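Local atomic coordinates of probable N-acetyl-gamma-glutamyl-phosphate reductase, chloroplastic (Arabidopsis thaliana, PDB entry 1XYG), a protein that probably catalyses the NADPH-dependent reduction of N-acetyl-gamma-glutamyl phosphate to its semialdehyde, with release of phosphate, in plastid arginine biosynthesis. Residues R34-A37 with N38-H41; A78-S81 with T82-A85; R149-I152 with K153-R156. All blocks are in the same frame, centred on the assembly; numbering follows the deposited sequence.

Contact 1. Residues R34-A37 with N38-H41; sequences RLLA and NHPH
Leu36 and His39 meet where helix 27-37 of the Rossmann-type NAD-binding domain gives way to the loop leading into strand 42-47, an alpha-to-beta connection of the fold, entering its parallel sheet. The tight side is built by these two residues, whose side chains lie alongside each other and point the same way. Leu36 CD2 sits 4.1 Å from His39 CB and equally near His39 CD2, approaching the imidazole obliquely. With CG anti to the backbone N (chi1 -173°), the His39 ring extends past the turn beside the leucine. The backbone closes the turn between the same two residues: His39 N donates to Leu36 O at 2.9 Å, nearly straight at the hydrogen (160°). Leu337 of helix 329-343 packs on both side chains, and Phe42 stacks on the His39 ring, so this half is buried.

The more open, water-bridged side belongs to Asn38, held by weak bonds within the turn and completed by the second subunit. A water donates to Arg34 O at 2.9 Å and receives weak bonds from Asn38 N and Asn38 ND2, bridging Arg34 and Asn38; the amide ND2 also bonds Leu353 O of the second subunit.

Both nitrogens of the His39 ring are engaged, which should fix its rotation. NE2 bonds Asn341 OD1, while ND1 accepts His41 N at 3.0 Å, with the donor 12° out of the ring plane.

Contact 2. Residues A78-S81 with T82-A85; sequences ADFS and TVDA
Asp79 and Thr82 close a beta-turn in the loop before strand 85-88, at the surface of the Rossmann-type NAD-binding domain, and an Asx turn from Asp79 to Ser81 is nested in it. The innermost shell is Asp79 O, gripped twice by the same residue. Thr82 OG1 donates to it at 3.0 Å and Thr82 N at 3.3 Å, both from the same face of the carbonyl and both tilted well out of its plane. Thr82 OG1 lies beside its own backbone N (chi1 -50°), which lets hydroxyl and amide converge on one oxygen; the side chains of Asp79 and Thr82 cross at about a right angle.

Next outward, the carboxylate of Asp79 holds the middle of the turn. Its OD1 accepts Ser81 N at 3.0 Å, nearly in line with the C-O bond, the link that defines the Asx turn, and it also takes a bond from Ser81 OG on the syn side.

An apolar shell lies beyond. Val83 CG2 touches the Phe80 ring at its edge, near the ring plane, 4.2 Å from Phe80 CD1. Leu102 and Pro103 pack on that ring, and Leu46 of strand 42-47 touches Val83, setting the turn against the sheet. The valine methyl is fitted closely to the backbone as well, with CG2 3.4 Å from Phe80 O.

Contact 3. Residues R149-I152 with K153-R156; sequences REDI and KKAR
Lys153 and Glu150 pair on the exposed side of the last turn of helix 145-153, which leads through a short loop into strand 157-159 of the parallel Rossmann-type sheet. The charged interactions come first. Lys153 NZ donates to Glu150 OE2 at 3.1 Å, a salt bridge three residues apart, reaching the syn side of the carboxylate 24° out of its plane. The two side chains run side by side: the glutamate folds back at chi2 (-51°), while the lysine is extended beyond CG. Asp151 OD1 and Lys154 NZ are 4.6 Å apart, opposite charges near enough for a probable weak attraction, but beyond a salt bridge.

Backbone hydrogen bonds record how the helix gives way to the loop. Lys153 N to Arg149 O, 3.0 Å, is a regular alpha-helical bond. One step on, Lys154 N reaches Asp151 O only weakly, at an angle of 135°. Ala155 N then bonds Ile152 O at 3.1 Å, so the spacing has dropped from four residues to three.

Van der Waals contacts fill in between. Arg149 CD lies 4.0 Å from Lys153 CE, and the methyl of Ala155 lies against a carbonyl oxygen, CB 3.6 Å from Ile152 O. Ile152 itself packs on Ile342 and Met343 of helix 329-343, and Val141 touches both Ile152 and Ala155.

Arg149 turns its guanidinium to Glu283 and Glu348. Its NE stays 5.3 Å from Lys153 NZ, so these acidic partners, with Glu150 serving Lys153, probably offset the repulsion between the two positive groups.

All three contacts are short local turns within the NAD-binding domain, each on the approach to a strand of its parallel sheet, and none touches another. Each has a backbone bond three residues apart, but only in contacts 1 and 3 does it follow a helix, and these two both pack against helix 329-343. Contact 1 is the buried one, relying on leucine and histidine packing and reaching a second subunit. Contact 2 is a surface turn held by backbone amides and hydroxyls on one carbonyl and one carboxylate, whereas partly buried contact 3 adds a salt bridge on its exposed side. The centres of contacts 1 and 2 are about 18 Å apart, and strand 42-47 is touched from both.

Contact 1. Residues R34-A37 with N38-H41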
ATOM      1  N   ARG A  34     -19.552  -1.674  14.343  1.00 27.65           N
ATOM      2  CA  ARG A  34     -19.887  -1.281  12.981  1.00 26.25           C
ATOM      3  C   ARG A  34     -21.048  -2.118  12.446  1.00 27.44           C
ATOM      4  O   ARG A  34     -22.001  -1.584  11.884  1.00 27.16           O
ATOM      5  CB  ARG A  34     -18.687  -1.447  12.044  1.00 26.55           C
ATOM      6  CG  ARG A  34     -19.033  -1.136  10.580  1.00 26.34           C
ATOM      7  CD  ARG A  34     -17.821  -1.294   9.665  1.00 27.60           C
ATOM      8  NE  ARG A  34     -17.361  -2.680   9.591  1.00 28.72           N
ATOM      9  CZ  ARG A  34     -17.909  -3.626   8.832  1.00 27.11           C
ATOM     10  NH1 ARG A  34     -18.948  -3.359   8.057  1.00 27.59           N
ATOM     11  NH2 ARG A  34     -17.416  -4.854   8.855  1.00 27.53           N
ATOM     12  N   LEU A  35     -20.960  -3.431  12.618  1.00 26.98           N
ATOM     13  CA  LEU A  35     -21.999  -4.327  12.135  1.00 28.46           C
ATOM     14  C   LEU A  35     -23.361  -4.090  12.783  1.00 31.27           C
ATOM     15  O   LEU A  35     -24.385  -4.102  12.096  1.00 31.69           O
ATOM     16  CB  LEU A  35     -21.580  -5.782  12.351  1.00 27.50           C
ATOM     17  CG  LEU A  35     -20.435  -6.290  11.468  1.00 26.82           C
ATOM     18  CD1 LEU A  35     -20.065  -7.696  11.893  1.00 24.29           C
ATOM     19  CD2 LEU A  35     -20.857  -6.246  10.005  1.00 23.92           C
ATOM     20  N   LEU A  36     -23.372  -3.871  14.095  1.00 31.14           N
ATOM     21  CA  LEU A  36     -24.621  -3.652  14.817  1.00 32.76           C
ATOM     22  C   LEU A  36     -25.272  -2.302  14.535  1.00 33.20           C
ATOM     23  O   LEU A  36     -26.472  -2.135  14.745  1.00 32.59           O
ATOM     24  CB  LEU A  36     -24.396  -3.804  16.326  1.00 32.16           C
ATOM     25  CG  LEU A  36     -24.012  -5.215  16.778  1.00 32.30           C
ATOM     26  CD1 LEU A  36     -23.962  -5.298  18.300  1.00 32.20           C
ATOM     27  CD2 LEU A  36     -25.026  -6.200  16.227  1.00 32.12           C
ATOM     28  N   ALA A  37     -24.481  -1.347  14.052  1.00 32.38           N
ATOM     29  CA  ALA A  37     -24.988  -0.011  13.753  1.00 33.11           C
ATOM     30  C   ALA A  37     -26.297  -0.016  12.966  1.00 34.05           C
ATOM     31  O   ALA A  37     -27.222   0.730  13.282  1.00 33.50           O
ATOM     32  CB  ALA A  37     -23.933   0.796  12.993  1.00 30.73           C
ATOM     33  N   ASN A  38     -26.377  -0.848  11.935  1.00 34.51           N
ATOM     34  CA  ASN A  38     -27.588  -0.902  11.134  1.00 36.18           C
ATOM     35  C   ASN A  38     -28.375  -2.197  11.315  1.00 36.66           C
ATOM     36  O   ASN A  38     -29.194  -2.562  10.471  1.00 37.74           O
ATOM     37  CB  ASN A  38     -27.255  -0.691   9.658  1.00 36.68           C
ATOM     38  CG  ASN A  38     -26.664   0.670   9.391  1.00 38.23           C
ATOM     39  OD1 ASN A  38     -27.239   1.695   9.760  1.00 39.40           O
ATOM     40  ND2 ASN A  38     -25.510   0.693   8.741  1.00 38.77           N
ATOM     41  N   HIS A  39     -28.115  -2.894  12.416  1.00 35.51           N
ATOM     42  CA  HIS A  39     -28.828  -4.122  12.721  1.00 34.60           C
ATOM     43  C   HIS A  39     -30.174  -3.644  13.266  1.00 37.02           C
ATOM     44  O   HIS A  39     -30.234  -2.884  14.233  1.00 34.52           O
ATOM     45  CB  HIS A  39     -28.071  -4.924  13.775  1.00 33.23           C
ATOM     46  CG  HIS A  39     -28.637  -6.286  14.028  1.00 33.34           C
ATOM     47  ND1 HIS A  39     -29.875  -6.483  14.604  1.00 31.74           N
ATOM     48  CD2 HIS A  39     -28.124  -7.518  13.804  1.00 31.54           C
ATOM     49  CE1 HIS A  39     -30.098  -7.780  14.724  1.00 30.22           C
ATOM     50  NE2 HIS A  39     -29.051  -8.429  14.248  1.00 30.93           N
ATOM     51  N   PRO A  40     -31.273  -4.074  12.644  1.00 38.35           N
ATOM     52  CA  PRO A  40     -32.609  -3.667  13.075  1.00 39.33           C
ATOM     53  C   PRO A  40     -33.063  -4.056  14.481  1.00 40.37           C
ATOM     54  O   PRO A  40     -33.943  -3.404  15.039  1.00 40.80           O
ATOM     55  CB  PRO A  40     -33.508  -4.262  11.991  1.00 39.35           C
ATOM     56  CG  PRO A  40     -32.787  -5.502  11.625  1.00 40.35           C
ATOM     57  CD  PRO A  40     -31.358  -5.021  11.520  1.00 39.35           C
ATOM     58  N   HIS A  41     -32.466  -5.082  15.078  1.00 41.54           N
ATOM     59  CA  HIS A  41     -32.930  -5.508  16.396  1.00 41.86           C
ATOM     60  C   HIS A  41     -31.942  -5.497  17.544  1.00 42.19           C
ATOM     61  O   HIS A  41     -32.345  -5.448  18.707  1.00 41.82           O
ATOM     62  CB  HIS A  41     -33.555  -6.892  16.273  1.00 42.98           C
ATOM     63  CG  HIS A  41     -34.615  -6.948  15.230  1.00 44.16           C
ATOM     64  ND1 HIS A  41     -35.770  -6.203  15.315  1.00 45.11           N
ATOM     65  CD2 HIS A  41     -34.649  -7.566  14.027  1.00 45.50           C
ATOM     66  CE1 HIS A  41     -36.469  -6.356  14.205  1.00 47.16           C
ATOM     67  NE2 HIS A  41     -35.811  -7.177  13.407  1.00 47.62           N
TER
HETATM   68  O   HOH W   1     -23.964  -1.687   9.761  1.00 40.87           O

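Contact 2. Residues A78-S81 with T82-A85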
ATOM      1  N   ALA A  78     -18.708  -3.303  35.221  1.00 54.75           N
ATOM      2  CA  ALA A  78     -19.831  -3.541  34.322  1.00 53.63           C
ATOM      3  C   ALA A  78     -20.912  -4.413  34.941  1.00 53.69           C
ATOM      4  O   ALA A  78     -20.615  -5.449  35.532  1.00 53.39           O
ATOM      5  CB  ALA A  78     -19.338  -4.177  33.038  1.00 52.50           C
ATOM      6  N   ASP A  79     -22.166  -3.985  34.797  1.00 54.09           N
ATOM      7  CA  ASP A  79     -23.307  -4.737  35.318  1.00 53.30           C
ATOM      8  C   ASP A  79     -23.939  -5.517  34.163  1.00 51.94           C
ATOM      9  O   ASP A  79     -24.645  -4.947  33.324  1.00 50.12           O
ATOM     10  CB  ASP A  79     -24.350  -3.799  35.927  1.00 54.63           C
ATOM     11  CG  ASP A  79     -25.382  -4.543  36.751  1.00 57.00           C
ATOM     12  OD1 ASP A  79     -25.939  -5.539  36.249  1.00 57.02           O
ATOM     13  OD2 ASP A  79     -25.636  -4.135  37.902  1.00 60.84           O
ATOM     14  N   PHE A  80     -23.693  -6.823  34.139  1.00 50.26           N
ATOM     15  CA  PHE A  80     -24.194  -7.678  33.073  1.00 50.48           C
ATOM     16  C   PHE A  80     -25.653  -8.109  33.138  1.00 49.53           C
ATOM     17  O   PHE A  80     -26.134  -8.809  32.245  1.00 49.68           O
ATOM     18  CB  PHE A  80     -23.274  -8.891  32.942  1.00 50.48           C
ATOM     19  CG  PHE A  80     -21.917  -8.539  32.408  1.00 51.92           C
ATOM     20  CD1 PHE A  80     -21.760  -8.174  31.075  1.00 50.30           C
ATOM     21  CD2 PHE A  80     -20.810  -8.494  33.250  1.00 51.76           C
ATOM     22  CE1 PHE A  80     -20.528  -7.764  30.593  1.00 50.63           C
ATOM     23  CE2 PHE A  80     -19.568  -8.082  32.769  1.00 51.93           C
ATOM     24  CZ  PHE A  80     -19.429  -7.717  31.439  1.00 50.22           C
ATOM     25  N   SER A  81     -26.362  -7.691  34.181  1.00 48.67           N
ATOM     26  CA  SER A  81     -27.776  -8.027  34.300  1.00 47.91           C
ATOM     27  C   SER A  81     -28.507  -6.976  33.469  1.00 48.09           C
ATOM     28  O   SER A  81     -29.730  -7.008  33.310  1.00 46.45           O
ATOM     29  CB  SER A  81     -28.229  -7.960  35.766  1.00 47.55           C
ATOM     30  OG  SER A  81     -28.227  -6.629  36.260  1.00 48.15           O
ATOM     31  N   THR A  82     -27.723  -6.049  32.932  1.00 47.47           N
ATOM     32  CA  THR A  82     -28.230  -4.955  32.116  1.00 46.33           C
ATOM     33  C   THR A  82     -28.270  -5.286  30.616  1.00 45.19           C
ATOM     34  O   THR A  82     -28.695  -4.457  29.811  1.00 44.83           O
ATOM     35  CB  THR A  82     -27.353  -3.708  32.317  1.00 47.89           C
ATOM     36  OG1 THR A  82     -27.191  -3.468  33.719  1.00 50.64           O
ATOM     37  CG2 THR A  82     -27.991  -2.487  31.670  1.00 48.01           C
ATOM     38  N   VAL A  83     -27.823  -6.482  30.236  1.00 42.18           N
ATOM     39  CA  VAL A  83     -27.821  -6.866  28.825  1.00 40.87           C
ATOM     40  C   VAL A  83     -28.441  -8.235  28.585  1.00 40.72           C
ATOM     41  O   VAL A  83     -28.536  -9.051  29.499  1.00 39.90           O
ATOM     42  CB  VAL A  83     -26.388  -6.847  28.233  1.00 39.58           C
ATOM     43  CG1 VAL A  83     -25.867  -5.415  28.177  1.00 38.32           C
ATOM     44  CG2 VAL A  83     -25.460  -7.707  29.076  1.00 38.23           C
ATOM     45  N   ASP A  84     -28.859  -8.479  27.343  1.00 41.04           N
ATOM     46  CA  ASP A  84     -29.500  -9.739  26.965  1.00 40.59           C
ATOM     47  C   ASP A  84     -28.521 -10.758  26.396  1.00 40.51           C
ATOM     48  O   ASP A  84     -28.621 -11.951  26.678  1.00 40.75           O
ATOM     49  CB  ASP A  84     -30.605  -9.464  25.946  1.00 41.73           C
ATOM     50  CG  ASP A  84     -31.612  -8.449  26.446  1.00 41.58           C
ATOM     51  OD1 ASP A  84     -32.285  -8.728  27.457  1.00 43.22           O
ATOM     52  OD2 ASP A  84     -31.724  -7.370  25.833  1.00 42.18           O
ATOM     53  N   ALA A  85     -27.594 -10.282  25.574  1.00 41.16           N
ATOM     54  CA  ALA A  85     -26.573 -11.139  24.981  1.00 39.95           C
ATOM     55  C   ALA A  85     -25.230 -10.412  25.035  1.00 39.03           C
ATOM     56  O   ALA A  85     -25.173  -9.185  25.117  1.00 37.72           O
ATOM     57  CB  ALA A  85     -26.938 -11.486  23.538  1.00 38.48           C
TER

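Contact 3. Residues R149-I152 with K153-R156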
ATOM      1  N   ARG A 149     -24.771 -25.134  12.451  1.00 36.87           N
ATOM      2  CA  ARG A 149     -25.941 -24.289  12.625  1.00 38.65           C
ATOM      3  C   ARG A 149     -26.942 -24.815  13.662  1.00 39.83           C
ATOM      4  O   ARG A 149     -27.280 -24.113  14.620  1.00 37.06           O
ATOM      5  CB  ARG A 149     -26.665 -24.108  11.292  1.00 39.35           C
ATOM      6  CG  ARG A 149     -27.560 -22.888  11.296  1.00 42.06           C
ATOM      7  CD  ARG A 149     -28.564 -22.961  10.202  1.00 42.77           C
ATOM      8  NE  ARG A 149     -28.005 -23.561   9.000  1.00 44.90           N
ATOM      9  CZ  ARG A 149     -27.232 -22.934   8.122  1.00 43.41           C
ATOM     10  NH1 ARG A 149     -26.903 -21.661   8.300  1.00 43.14           N
ATOM     11  NH2 ARG A 149     -26.818 -23.583   7.045  1.00 42.41           N
ATOM     12  N   GLU A 150     -27.413 -26.043  13.469  1.00 42.05           N
ATOM     13  CA  GLU A 150     -28.396 -26.635  14.368  1.00 45.14           C
ATOM     14  C   GLU A 150     -27.991 -26.691  15.842  1.00 44.32           C
ATOM     15  O   GLU A 150     -28.826 -26.494  16.725  1.00 42.81           O
ATOM     16  CB  GLU A 150     -28.780 -28.030  13.872  1.00 49.71           C
ATOM     17  CG  GLU A 150     -29.523 -28.007  12.546  1.00 56.78           C
ATOM     18  CD  GLU A 150     -30.697 -27.038  12.556  1.00 60.46           C
ATOM     19  OE1 GLU A 150     -31.537 -27.129  13.477  1.00 63.07           O
ATOM     20  OE2 GLU A 150     -30.784 -26.184  11.646  1.00 61.22           O
ATOM     21  N   ASP A 151     -26.723 -26.966  16.119  1.00 42.99           N
ATOM     22  CA  ASP A 151     -26.275 -27.011  17.503  1.00 42.72           C
ATOM     23  C   ASP A 151     -26.124 -25.594  18.040  1.00 42.09           C
ATOM     24  O   ASP A 151     -26.407 -25.323  19.208  1.00 41.90           O
ATOM     25  CB  ASP A 151     -24.939 -27.737  17.620  1.00 43.58           C
ATOM     26  CG  ASP A 151     -25.056 -29.207  17.335  1.00 45.99           C
ATOM     27  OD1 ASP A 151     -25.952 -29.851  17.919  1.00 46.94           O
ATOM     28  OD2 ASP A 151     -24.249 -29.720  16.535  1.00 46.97           O
ATOM     29  N   ILE A 152     -25.675 -24.692  17.174  1.00 40.67           N
ATOM     30  CA  ILE A 152     -25.478 -23.298  17.548  1.00 39.54           C
ATOM     31  C   ILE A 152     -26.781 -22.634  18.012  1.00 40.87           C
ATOM     32  O   ILE A 152     -26.791 -21.921  19.017  1.00 40.30           O
ATOM     33  CB  ILE A 152     -24.872 -22.496  16.363  1.00 37.88           C
ATOM     34  CG1 ILE A 152     -23.487 -23.060  16.009  1.00 36.24           C
ATOM     35  CG2 ILE A 152     -24.755 -21.023  16.726  1.00 33.75           C
ATOM     36  CD1 ILE A 152     -22.843 -22.422  14.775  1.00 35.06           C
ATOM     37  N   LYS A 153     -27.873 -22.887  17.293  1.00 42.88           N
ATOM     38  CA  LYS A 153     -29.175 -22.306  17.624  1.00 45.25           C
ATOM     39  C   LYS A 153     -29.611 -22.537  19.069  1.00 46.83           C
ATOM     40  O   LYS A 153     -30.233 -21.668  19.683  1.00 47.27           O
ATOM     41  CB  LYS A 153     -30.266 -22.864  16.707  1.00 46.41           C
ATOM     42  CG  LYS A 153     -30.159 -22.497  15.248  1.00 47.92           C
ATOM     43  CD  LYS A 153     -31.253 -23.206  14.466  1.00 50.56           C
ATOM     44  CE  LYS A 153     -31.339 -22.697  13.044  1.00 53.32           C
ATOM     45  NZ  LYS A 153     -32.251 -23.531  12.222  1.00 55.84           N
ATOM     46  N   LYS A 154     -29.294 -23.707  19.610  1.00 47.21           N
ATOM     47  CA  LYS A 154     -29.697 -24.025  20.972  1.00 48.30           C
ATOM     48  C   LYS A 154     -28.584 -23.955  22.015  1.00 46.82           C
ATOM     49  O   LYS A 154     -28.723 -24.493  23.114  1.00 46.67           O
ATOM     50  CB  LYS A 154     -30.357 -25.407  20.997  1.00 51.33           C
ATOM     51  CG  LYS A 154     -29.542 -26.489  20.315  1.00 55.17           C
ATOM     52  CD  LYS A 154     -30.325 -27.792  20.226  1.00 59.62           C
ATOM     53  CE  LYS A 154     -29.539 -28.862  19.480  1.00 62.90           C
ATOM     54  NZ  LYS A 154     -30.272 -30.161  19.417  1.00 66.72           N
ATOM     55  N   ALA A 155     -27.485 -23.287  21.680  1.00 45.46           N
ATOM     56  CA  ALA A 155     -26.372 -23.157  22.615  1.00 43.49           C
ATOM     57  C   ALA A 155     -26.478 -21.838  23.368  1.00 42.23           C
ATOM     58  O   ALA A 155     -27.051 -20.872  22.864  1.00 42.61           O
ATOM     59  CB  ALA A 155     -25.049 -23.220  21.873  1.00 42.94           C
ATOM     60  N   ARG A 156     -25.938 -21.806  24.580  1.00 40.96           N
ATOM     61  CA  ARG A 156     -25.955 -20.587  25.387  1.00 40.30           C
ATOM     62  C   ARG A 156     -24.605 -19.901  25.218  1.00 37.60           C
ATOM     63  O   ARG A 156     -24.512 -18.677  25.132  1.00 35.78           O
ATOM     64  CB  ARG A 156     -26.178 -20.914  26.870  1.00 40.36           C
ATOM     65  CG  ARG A 156     -26.292 -19.670  27.752  1.00 45.20           C
ATOM     66  CD  ARG A 156     -26.502 -20.012  29.220  1.00 46.13           C
ATOM     67  NE  ARG A 156     -25.256 -20.345  29.906  1.00 49.44           N
ATOM     68  CZ  ARG A 156     -24.358 -19.448  30.308  1.00 49.70           C
ATOM     69  NH1 ARG A 156     -24.565 -18.153  30.095  1.00 50.29           N
ATOM     70  NH2 ARG A 156     -23.257 -19.844  30.929  1.00 49.26           N
TER